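Local coordinates for catechol 1,2-dioxygenase (Burkholderia ambifaria, PDB 5VXT), which probably catalyses the iron(III)-dependent intradiol cleavage of the catechol ring by molecular oxygen, yielding cis,cis-muconate, at residues A135-D140 / Y204-L209; G152-L157 / F302-R307; P277-K282 / A294-E299. One frame throughout, in Å; residues are numbered along the deposited sequence.

Contact 1. Residues A135-D140 / Y204-L209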
loop_
_atom_site.group_PDB
_atom_site.type_symbol
_atom_site.label_atom_id
_atom_site.label_comp_id
_atom_site.label_asym_id
_atom_site.label_seq_id
_atom_site.Cartn_x
_atom_site.Cartn_y
_atom_site.Cartn_z
ATOM N N ALA B 135 4.441 26.673 28.582
ATOM C CA ALA B 135 3.206 26.627 27.813
ATOM C C ALA B 135 2.165 25.815 28.568
ATOM O O ALA B 135 2.458 24.717 29.050
ATOM C CB ALA B 135 3.427 26.025 26.417
ATOM N N LYS B 136 0.957 26.358 28.669
ATOM C CA LYS B 136 -0.211 25.602 29.104
ATOM C C LYS B 136 -0.946 25.154 27.849
ATOM O O LYS B 136 -1.453 25.985 27.089
ATOM C CB LYS B 136 -1.118 26.438 30.000
ATOM C CG LYS B 136 -2.281 25.649 30.567
ATOM C CD LYS B 136 -3.136 26.496 31.487
ATOM C CE LYS B 136 -4.191 25.648 32.174
ATOM N NZ LYS B 136 -5.058 24.944 31.194
ATOM N N ILE B 137 -0.998 23.845 27.622
ATOM C CA ILE B 137 -1.377 23.327 26.317
ATOM C C ILE B 137 -2.717 22.610 26.324
ATOM O O ILE B 137 -3.192 22.216 25.247
ATOM C CB ILE B 137 -0.278 22.417 25.739
ATOM C CG1 ILE B 137 -0.161 21.128 26.542
ATOM C CG2 ILE B 137 1.059 23.145 25.737
ATOM C CD1 ILE B 137 0.919 20.192 26.023
ATOM N N ASP B 138 -3.363 22.449 27.476
ATOM C CA ASP B 138 -4.701 21.857 27.493
ATOM C C ASP B 138 -5.720 22.979 27.302
ATOM O O ASP B 138 -6.060 23.705 28.239
ATOM C CB ASP B 138 -4.942 21.040 28.762
ATOM C CG ASP B 138 -4.962 21.875 30.022
ATOM O OD1 ASP B 138 -3.944 22.531 30.332
ATOM O OD2 ASP B 138 -6.011 21.864 30.699
ATOM N N LEU B 139 -6.202 23.128 26.067
ATOM C CA LEU B 139 -7.157 24.175 25.727
ATOM C C LEU B 139 -8.598 23.773 25.991
ATOM O O LEU B 139 -9.439 24.646 26.228
ATOM C CB LEU B 139 -7.012 24.561 24.250
ATOM C CG LEU B 139 -5.626 25.020 23.796
ATOM C CD1 LEU B 139 -5.607 25.268 22.291
ATOM C CD2 LEU B 139 -5.206 26.265 24.560
ATOM N N ASP B 140 -8.899 22.477 25.955
ATOM C CA ASP B 140 -10.264 21.977 26.024
ATOM C C ASP B 140 -10.494 21.231 27.330
ATOM O O ASP B 140 -9.605 20.531 27.821
ATOM C CB ASP B 140 -10.566 21.050 24.841
ATOM C CG ASP B 140 -10.389 21.739 23.503
ATOM O OD1 ASP B 140 -10.430 22.984 23.481
ATOM O OD2 ASP B 140 -10.207 21.039 22.478
ATOM N N TYR B 204 12.380 24.379 30.169
ATOM C CA TYR B 204 11.110 24.275 29.465
ATOM C C TYR B 204 10.063 23.790 30.460
ATOM O O TYR B 204 10.381 23.105 31.434
ATOM C CB TYR B 204 11.196 23.300 28.263
ATOM C CG TYR B 204 11.064 21.859 28.692
ATOM C CD1 TYR B 204 12.174 21.137 29.093
ATOM C CD2 TYR B 204 9.819 21.229 28.720
ATOM C CE1 TYR B 204 12.057 19.827 29.517
ATOM C CE2 TYR B 204 9.691 19.922 29.147
ATOM C CZ TYR B 204 10.814 19.226 29.548
ATOM O OH TYR B 204 10.701 17.921 29.969
ATOM N N GLU B 205 8.801 24.121 30.207
ATOM C CA GLU B 205 7.747 23.609 31.073
ATOM C C GLU B 205 6.438 23.530 30.308
ATOM O O GLU B 205 6.063 24.477 29.610
ATOM C CB GLU B 205 7.579 24.488 32.316
ATOM C CG GLU B 205 6.566 23.949 33.301
ATOM C CD GLU B 205 6.619 24.689 34.621
ATOM O OE1 GLU B 205 7.614 25.410 34.850
ATOM O OE2 GLU B 205 5.670 24.550 35.418
ATOM N N PHE B 206 5.752 22.397 30.435
ATOM C CA PHE B 206 4.429 22.204 29.862
ATOM C C PHE B 206 3.443 21.932 30.986
ATOM O O PHE B 206 3.709 21.111 31.869
ATOM C CB PHE B 206 4.412 21.050 28.846
ATOM C CG PHE B 206 5.257 21.307 27.639
ATOM C CD1 PHE B 206 4.786 22.095 26.600
ATOM C CD2 PHE B 206 6.527 20.765 27.539
ATOM C CE1 PHE B 206 5.567 22.333 25.484
ATOM C CE2 PHE B 206 7.313 20.999 26.424
ATOM C CZ PHE B 206 6.832 21.786 25.397
ATOM N N ARG B 207 2.322 22.638 30.962
ATOM C CA ARG B 207 1.229 22.417 31.895
ATOM C C ARG B 207 0.045 21.894 31.099
ATOM O O ARG B 207 -0.414 22.544 30.154
ATOM C CB ARG B 207 0.898 23.701 32.652
ATOM C CG ARG B 207 2.091 24.167 33.459
ATOM C CD ARG B 207 1.869 25.494 34.141
ATOM N NE ARG B 207 3.098 25.960 34.779
ATOM C CZ ARG B 207 3.240 27.152 35.347
ATOM N NH1 ARG B 207 2.225 28.003 35.357
ATOM N NH2 ARG B 207 4.394 27.493 35.904
ATOM N N THR B 208 -0.423 20.707 31.461
ATOM C CA THR B 208 -1.323 19.966 30.596
ATOM C C THR B 208 -2.111 18.998 31.472
ATOM O O THR B 208 -2.204 19.188 32.692
ATOM C CB THR B 208 -0.525 19.271 29.477
ATOM O OG1 THR B 208 -1.409 18.519 28.640
ATOM C CG2 THR B 208 0.539 18.341 30.051
ATOM N N LEU B 209 -2.679 17.970 30.855
ATOM C CA LEU B 209 -3.410 16.927 31.555
ATOM C C LEU B 209 -2.829 15.566 31.184
ATOM O O LEU B 209 -2.172 15.404 30.151
ATOM C CB LEU B 209 -4.908 16.984 31.231
ATOM C CG LEU B 209 -5.616 18.329 31.425
ATOM C CD1 LEU B 209 -7.055 18.270 30.919
ATOM C CD2 LEU B 209 -5.579 18.763 32.890
#

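Contact 2. Residues G152-L157 / F302-R307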
loop_
_atom_site.group_PDB
_atom_site.type_symbol
_atom_site.label_atom_id
_atom_site.label_comp_id
_atom_site.label_asym_id
_atom_site.label_seq_id
_atom_site.Cartn_x
_atom_site.Cartn_y
_atom_site.Cartn_z
ATOM N N GLY B 152 11.739 20.511 32.701
ATOM C CA GLY B 152 13.123 20.113 32.774
ATOM C C GLY B 152 14.000 21.126 32.087
ATOM O O GLY B 152 13.579 22.249 31.806
ATOM N N THR B 153 15.230 20.711 31.813
ATOM C CA THR B 153 16.192 21.551 31.127
ATOM C C THR B 153 16.678 20.868 29.860
ATOM O O THR B 153 16.777 19.636 29.788
ATOM C CB THR B 153 17.398 21.864 32.005
ATOM O OG1 THR B 153 18.164 20.666 32.184
ATOM C CG2 THR B 153 16.951 22.384 33.358
ATOM N N VAL B 154 16.965 21.695 28.865
ATOM C CA VAL B 154 17.625 21.281 27.637
ATOM C C VAL B 154 19.105 21.588 27.796
ATOM O O VAL B 154 19.493 22.753 27.955
ATOM C CB VAL B 154 17.042 22.008 26.419
ATOM C CG1 VAL B 154 17.819 21.642 25.149
ATOM C CG2 VAL B 154 15.560 21.703 26.294
ATOM N N THR B 155 19.926 20.547 27.781
ATOM C CA THR B 155 21.368 20.697 27.851
ATOM C C THR B 155 22.020 20.014 26.658
ATOM O O THR B 155 21.420 19.163 25.996
ATOM C CB THR B 155 21.939 20.096 29.138
ATOM O OG1 THR B 155 23.354 19.956 28.995
ATOM C CG2 THR B 155 21.361 18.731 29.380
ATOM N N GLY B 156 23.272 20.398 26.397
ATOM C CA GLY B 156 24.120 19.652 25.497
ATOM C C GLY B 156 24.827 18.524 26.223
ATOM O O GLY B 156 24.629 18.288 27.415
ATOM N N LEU B 157 25.686 17.823 25.480
ATOM C CA LEU B 157 26.432 16.716 26.070
ATOM C C LEU B 157 27.367 17.164 27.190
ATOM O O LEU B 157 27.765 16.337 28.017
ATOM C CB LEU B 157 27.231 15.992 24.991
ATOM C CG LEU B 157 26.449 15.071 24.050
ATOM C CD1 LEU B 157 27.364 14.547 22.976
ATOM C CD2 LEU B 157 25.817 13.915 24.816
ATOM N N PHE B 302 16.312 16.997 28.568
ATOM C CA PHE B 302 16.707 16.580 27.230
ATOM C C PHE B 302 18.192 16.854 27.072
ATOM O O PHE B 302 18.627 18.004 27.201
ATOM C CB PHE B 302 15.903 17.312 26.157
ATOM C CG PHE B 302 14.425 17.080 26.237
ATOM C CD1 PHE B 302 13.852 15.949 25.671
ATOM C CD2 PHE B 302 13.596 18.004 26.844
ATOM C CE1 PHE B 302 12.487 15.746 25.728
ATOM C CE2 PHE B 302 12.235 17.801 26.908
ATOM C CZ PHE B 302 11.679 16.678 26.346
ATOM N N VAL B 303 18.969 15.807 26.826
ATOM C CA VAL B 303 20.395 15.935 26.545
ATOM C C VAL B 303 20.568 15.736 25.048
ATOM O O VAL B 303 20.311 14.647 24.527
ATOM C CB VAL B 303 21.241 14.935 27.342
ATOM C CG1 VAL B 303 22.704 15.068 26.958
ATOM C CG2 VAL B 303 21.075 15.160 28.850
ATOM N N LEU B 304 20.996 16.788 24.358
ATOM C CA LEU B 304 21.097 16.815 22.907
ATOM C C LEU B 304 22.497 16.407 22.457
ATOM O O LEU B 304 23.464 16.469 23.222
ATOM C CB LEU B 304 20.784 18.223 22.388
ATOM C CG LEU B 304 19.537 18.956 22.888
ATOM C CD1 LEU B 304 19.355 20.239 22.095
ATOM C CD2 LEU B 304 18.290 18.081 22.766
ATOM N N THR B 305 22.607 16.016 21.186
ATOM C CA THR B 305 23.894 15.754 20.558
ATOM C C THR B 305 24.245 16.863 19.569
ATOM O O THR B 305 23.359 17.536 19.033
ATOM C CB THR B 305 23.906 14.396 19.843
ATOM O OG1 THR B 305 22.815 14.328 18.918
ATOM C CG2 THR B 305 23.779 13.274 20.861
ATOM N N PRO B 306 25.531 17.089 19.308
ATOM C CA PRO B 306 25.921 18.202 18.437
ATOM C C PRO B 306 25.901 17.832 16.963
ATOM O O PRO B 306 26.082 16.677 16.572
ATOM C CB PRO B 306 27.357 18.490 18.892
ATOM C CG PRO B 306 27.872 17.138 19.243
ATOM C CD PRO B 306 26.714 16.389 19.844
ATOM N N ARG B 307 25.680 18.848 16.134
ATOM C CA ARG B 307 25.915 18.669 14.710
ATOM C C ARG B 307 27.385 18.342 14.480
ATOM O O ARG B 307 28.259 18.757 15.247
ATOM C CB ARG B 307 25.525 19.929 13.938
ATOM C CG ARG B 307 24.036 20.210 13.929
ATOM C CD ARG B 307 23.729 21.464 13.133
ATOM N NE ARG B 307 22.330 21.531 12.724
ATOM C CZ ARG B 307 21.902 21.281 11.489
ATOM N NH1 ARG B 307 22.765 20.953 10.535
ATOM N NH2 ARG B 307 20.612 21.369 11.204
#

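Contact 3. Residues P277-K282 / A294-E299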
loop_
_atom_site.group_PDB
_atom_site.type_symbol
_atom_site.label_atom_id
_atom_site.label_comp_id
_atom_site.label_asym_id
_atom_site.label_seq_id
_atom_site.Cartn_x
_atom_site.Cartn_y
_atom_site.Cartn_z
ATOM N N PRO B 277 10.297 8.040 33.005
ATOM C CA PRO B 277 10.701 8.833 34.177
ATOM C C PRO B 277 9.685 8.719 35.296
ATOM O O PRO B 277 8.491 8.492 35.051
ATOM C CB PRO B 277 10.777 10.265 33.629
ATOM C CG PRO B 277 9.975 10.268 32.358
ATOM C CD PRO B 277 9.607 8.847 31.989
ATOM N N PRO B 278 10.132 8.838 36.549
ATOM C CA PRO B 278 9.196 8.848 37.678
ATOM C C PRO B 278 8.209 10.000 37.589
ATOM O O PRO B 278 8.523 11.081 37.088
ATOM C CB PRO B 278 10.114 9.006 38.892
ATOM C CG PRO B 278 11.410 8.427 38.450
ATOM C CD PRO B 278 11.532 8.731 36.986
ATOM N N VAL B 279 6.999 9.742 38.078
ATOM C CA VAL B 279 5.962 10.754 38.248
ATOM C C VAL B 279 5.803 11.029 39.741
ATOM O O VAL B 279 5.800 10.095 40.553
ATOM C CB VAL B 279 4.627 10.299 37.622
ATOM C CG1 VAL B 279 3.606 11.425 37.655
ATOM C CG2 VAL B 279 4.841 9.788 36.187
ATOM N N THR B 280 5.673 12.310 40.100
ATOM C CA THR B 280 5.554 12.766 41.484
ATOM C C THR B 280 4.199 13.428 41.712
ATOM O O THR B 280 3.713 14.167 40.852
ATOM C CB THR B 280 6.678 13.770 41.841
ATOM O OG1 THR B 280 7.920 13.081 42.018
ATOM C CG2 THR B 280 6.363 14.520 43.111
ATOM N N ALA B 281 3.592 13.165 42.875
ATOM C CA ALA B 281 2.428 13.920 43.333
ATOM C C ALA B 281 2.858 15.210 44.019
ATOM O O ALA B 281 3.773 15.210 44.847
ATOM C CB ALA B 281 1.596 13.089 44.309
ATOM N N LYS B 282 2.180 16.311 43.691
ATOM C CA LYS B 282 2.519 17.620 44.231
ATOM C C LYS B 282 1.246 18.417 44.485
ATOM O O LYS B 282 0.160 18.056 44.024
ATOM C CB LYS B 282 3.464 18.389 43.293
ATOM C CG LYS B 282 4.889 17.857 43.306
ATOM C CD LYS B 282 5.831 18.726 42.498
ATOM C CE LYS B 282 7.281 18.341 42.766
ATOM N NZ LYS B 282 8.254 19.294 42.155
ATOM N N ALA B 294 -3.986 19.300 43.824
ATOM C CA ALA B 294 -3.095 18.165 43.634
ATOM C C ALA B 294 -2.838 17.941 42.150
ATOM O O ALA B 294 -3.757 18.016 41.329
ATOM C CB ALA B 294 -3.691 16.906 44.261
ATOM N N TYR B 295 -1.579 17.680 41.802
ATOM C CA TYR B 295 -1.225 17.436 40.411
ATOM C C TYR B 295 -0.026 16.507 40.342
ATOM O O TYR B 295 0.740 16.370 41.299
ATOM C CB TYR B 295 -0.929 18.734 39.651
ATOM C CG TYR B 295 0.320 19.468 40.089
ATOM C CD1 TYR B 295 1.534 19.275 39.437
ATOM C CD2 TYR B 295 0.279 20.377 41.143
ATOM C CE1 TYR B 295 2.675 19.955 39.832
ATOM C CE2 TYR B 295 1.410 21.061 41.543
ATOM C CZ TYR B 295 2.605 20.849 40.891
ATOM O OH TYR B 295 3.725 21.540 41.300
ATOM N N GLN B 296 0.122 15.865 39.187
ATOM C CA GLN B 296 1.245 14.980 38.925
ATOM C C GLN B 296 2.332 15.744 38.182
ATOM O O GLN B 296 2.043 16.608 37.351
ATOM C CB GLN B 296 0.798 13.750 38.129
ATOM C CG GLN B 296 0.086 12.734 39.011
ATOM C CD GLN B 296 -0.581 11.622 38.237
ATOM O OE1 GLN B 296 -1.443 11.865 37.390
ATOM N NE2 GLN B 296 -0.197 10.386 38.530
ATOM N N ASP B 297 3.581 15.417 38.493
ATOM C CA ASP B 297 4.733 16.194 38.064
ATOM C C ASP B 297 5.783 15.246 37.509
ATOM O O ASP B 297 6.099 14.232 38.138
ATOM C CB ASP B 297 5.284 17.003 39.246
ATOM C CG ASP B 297 6.421 17.912 38.857
ATOM O OD1 ASP B 297 7.593 17.548 39.099
ATOM O OD2 ASP B 297 6.140 18.995 38.307
ATOM N N ILE B 298 6.298 15.547 36.320
ATOM C CA ILE B 298 7.358 14.747 35.722
ATOM C C ILE B 298 8.529 15.655 35.405
ATOM O O ILE B 298 8.396 16.584 34.599
ATOM C CB ILE B 298 6.897 14.018 34.451
ATOM C CG1 ILE B 298 5.713 13.102 34.749
ATOM C CG2 ILE B 298 8.054 13.230 33.881
ATOM C CD1 ILE B 298 5.300 12.250 33.571
ATOM N N GLU B 299 9.679 15.373 36.011
ATOM C CA GLU B 299 10.915 16.060 35.659
ATOM C C GLU B 299 11.617 15.251 34.575
ATOM O O GLU B 299 11.899 14.062 34.756
ATOM C CB GLU B 299 11.824 16.261 36.875
ATOM C CG GLU B 299 13.178 16.864 36.505
ATOM C CD GLU B 299 13.992 17.329 37.702
ATOM O OE1 GLU B 299 13.411 17.509 38.793
ATOM O OE2 GLU B 299 15.216 17.519 37.542
HETATM O O HOH W 1 11.686 12.219 36.593
#

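Contact 1. Residues A135-D140 / Y204-L209
D138 and L209 meet at about a right angle where A135-D140 turns out of its strand. Followed outward, the D138 side chain stays against Y204-L209 all the way. Its CB lies 3.9 Å from L209 CG. The first torsion (chi1 66°) lodges D138 CG between the backbone N and the carbonyl carbon, bringing the carboxylate carbon near both L209 CG and T208 CA. OD2 then rests on the leucine branch point, 3.6 Å from L209 CG, whereas OD1 stops 3.5 Å from R207 O. R207 O is engaged by I137 N (2.9 Å), and K136 NZ makes a salt bridge to D138 OD1 at 2.8 Å, arriving 41° out of the carboxylate plane, which would probably ease any repulsion between the two oxygens. Before this turn the backbones run side by side as parallel strands: A135 pairs with F206 and K136 with R207, and A135 O accepts R207 N at 2.8 Å. Strand 134-136 forms a border of one of the two sheets of the β-sandwich typical of intradiol dioxygenases. A135 and F206 lie on the inner face, against V196 of strand 193-197, with F206 also on V167 and C169 of strand 166-170; I137, just past the strand, reaches C169 too and brings CG2 to the edge of the phenyl ring. I137 CG1 presses tightly on T208 CB (3.5 Å), while T208 OG1 is hydrogen-bonded to H171 NE2. On the K136 face, R207 grips E205 side-on: NE (3.0 Å) and NH2 both reach OE2 from the same face of the carboxylate, whose oxygen lies nearly in the guanidinium plane.

Contact 2. Residues G152-L157 / F302-R307
L157 lies over the L304 carbonyl as the chain leaves its strand, its forked end spread along F302-R307. The bump here is L304 O, which projects toward L157 CG (3.4 Å) between the contacts of the two methyls: CD1 reaches P306 CD at 3.7 Å and CD2 approaches V303 CG1 at 4.0 Å, and the leucine side chain crosses both partners at about a right angle. Beside it, T155 and V303 lie alongside each other, pointing the same way, with their CG2 methyls 3.6 Å apart. The threonine methyl occupies the position between the backbone N and the carbonyl carbon (OG1 anti to N, chi1 165°), close to F302 O. These are parallel neighbours at the centre of a mixed sheet: V154 pairs with F302 and T155 with V303, and three backbone bonds, among them T155 N to F302 O at 2.9 Å, fix that register. On the side facing the interior of the β-sandwich, V154 CG1 fits against L304 CG and CD1, the latter at 3.7 Å, while V154 CG2 meets the F302 ring obliquely. The F302 phenyl lies edge-to-face with F241 of strand 238-244 in the opposing sheet; within its own sheet it meets F300 of the same strand edge-to-face and Y204 of strand 203-209 with planes at about 50°. L304 continues this layer onto L251 and V243.

Contact 3. Residues P277-K282 / A294-E299
D297 OD1 is held by two basic side chains: K282 NZ, in a long salt bridge of 3.6 Å, and H151 NE2 of the adjoining strand 147-155, which hydrogen-bonds to it. D297 is buried, and these partners probably stabilise its negative charge. The lysine arrives along an extended chain whose CD touches D297 CB at 3.7 Å before the ammonium group reaches the carboxylate. Nearer the backbone, K282 CB sits over one face of the Y295 ring, 3.9 Å from the centroid and 24° off the ring normal, a CH-pi contact displaced toward the CZ rim. The tyrosine torsion (chi1 68°) folds the ring back beneath K282, and D297 OD2 lies in plane at the ring edge. Beyond, where 277-279 runs up to the strand, V279 CG2 meets I298 CD1 at 3.6 Å and P277 CG meets I298 CG2 at 3.8 Å; P277 and I298 both rest on F255 of strand 251-256 in the opposing sheet. A water donates to E299 O (2.6 Å) and, weakly, to P278 O. The backbone evidence is four hydrogen bonds, two in each of the pairs T280-D297 and K282-Y295, the shortest being D297 N to T280 O at 2.7 Å, though it is bent (136° at the hydrogen). A non-hydrogen-bonded A281-Q296 pair lies between them, the alternation of an antiparallel β-ladder, here a long-looped hairpin whose strand 280-282 borders one sheet of the dioxygenase β-sandwich.

How the contacts relate
From the N terminus, the chain supplies the first half of contact 1 at 135-140 and of contact 2 at 152-157. Contact 1 closes at 204-209, so the two loops cross. Contact 3 then opens at 277-282 and closes after a short excursion at 294-299; the same strand, 295-303, runs on to close contact 2 at 302-307, leaving contact 3 within the span of contact 2. All three belong to one sheet: contact 1 attaches border strand 134-136 to 203-209, contact 3 attaches border strand 280-282 to 295-303, and contact 2 joins the interior strands 147-155 and 295-303. Y204 N to G152 O (2.9 Å, a probable hydrogen bond) links contacts 1 and 2.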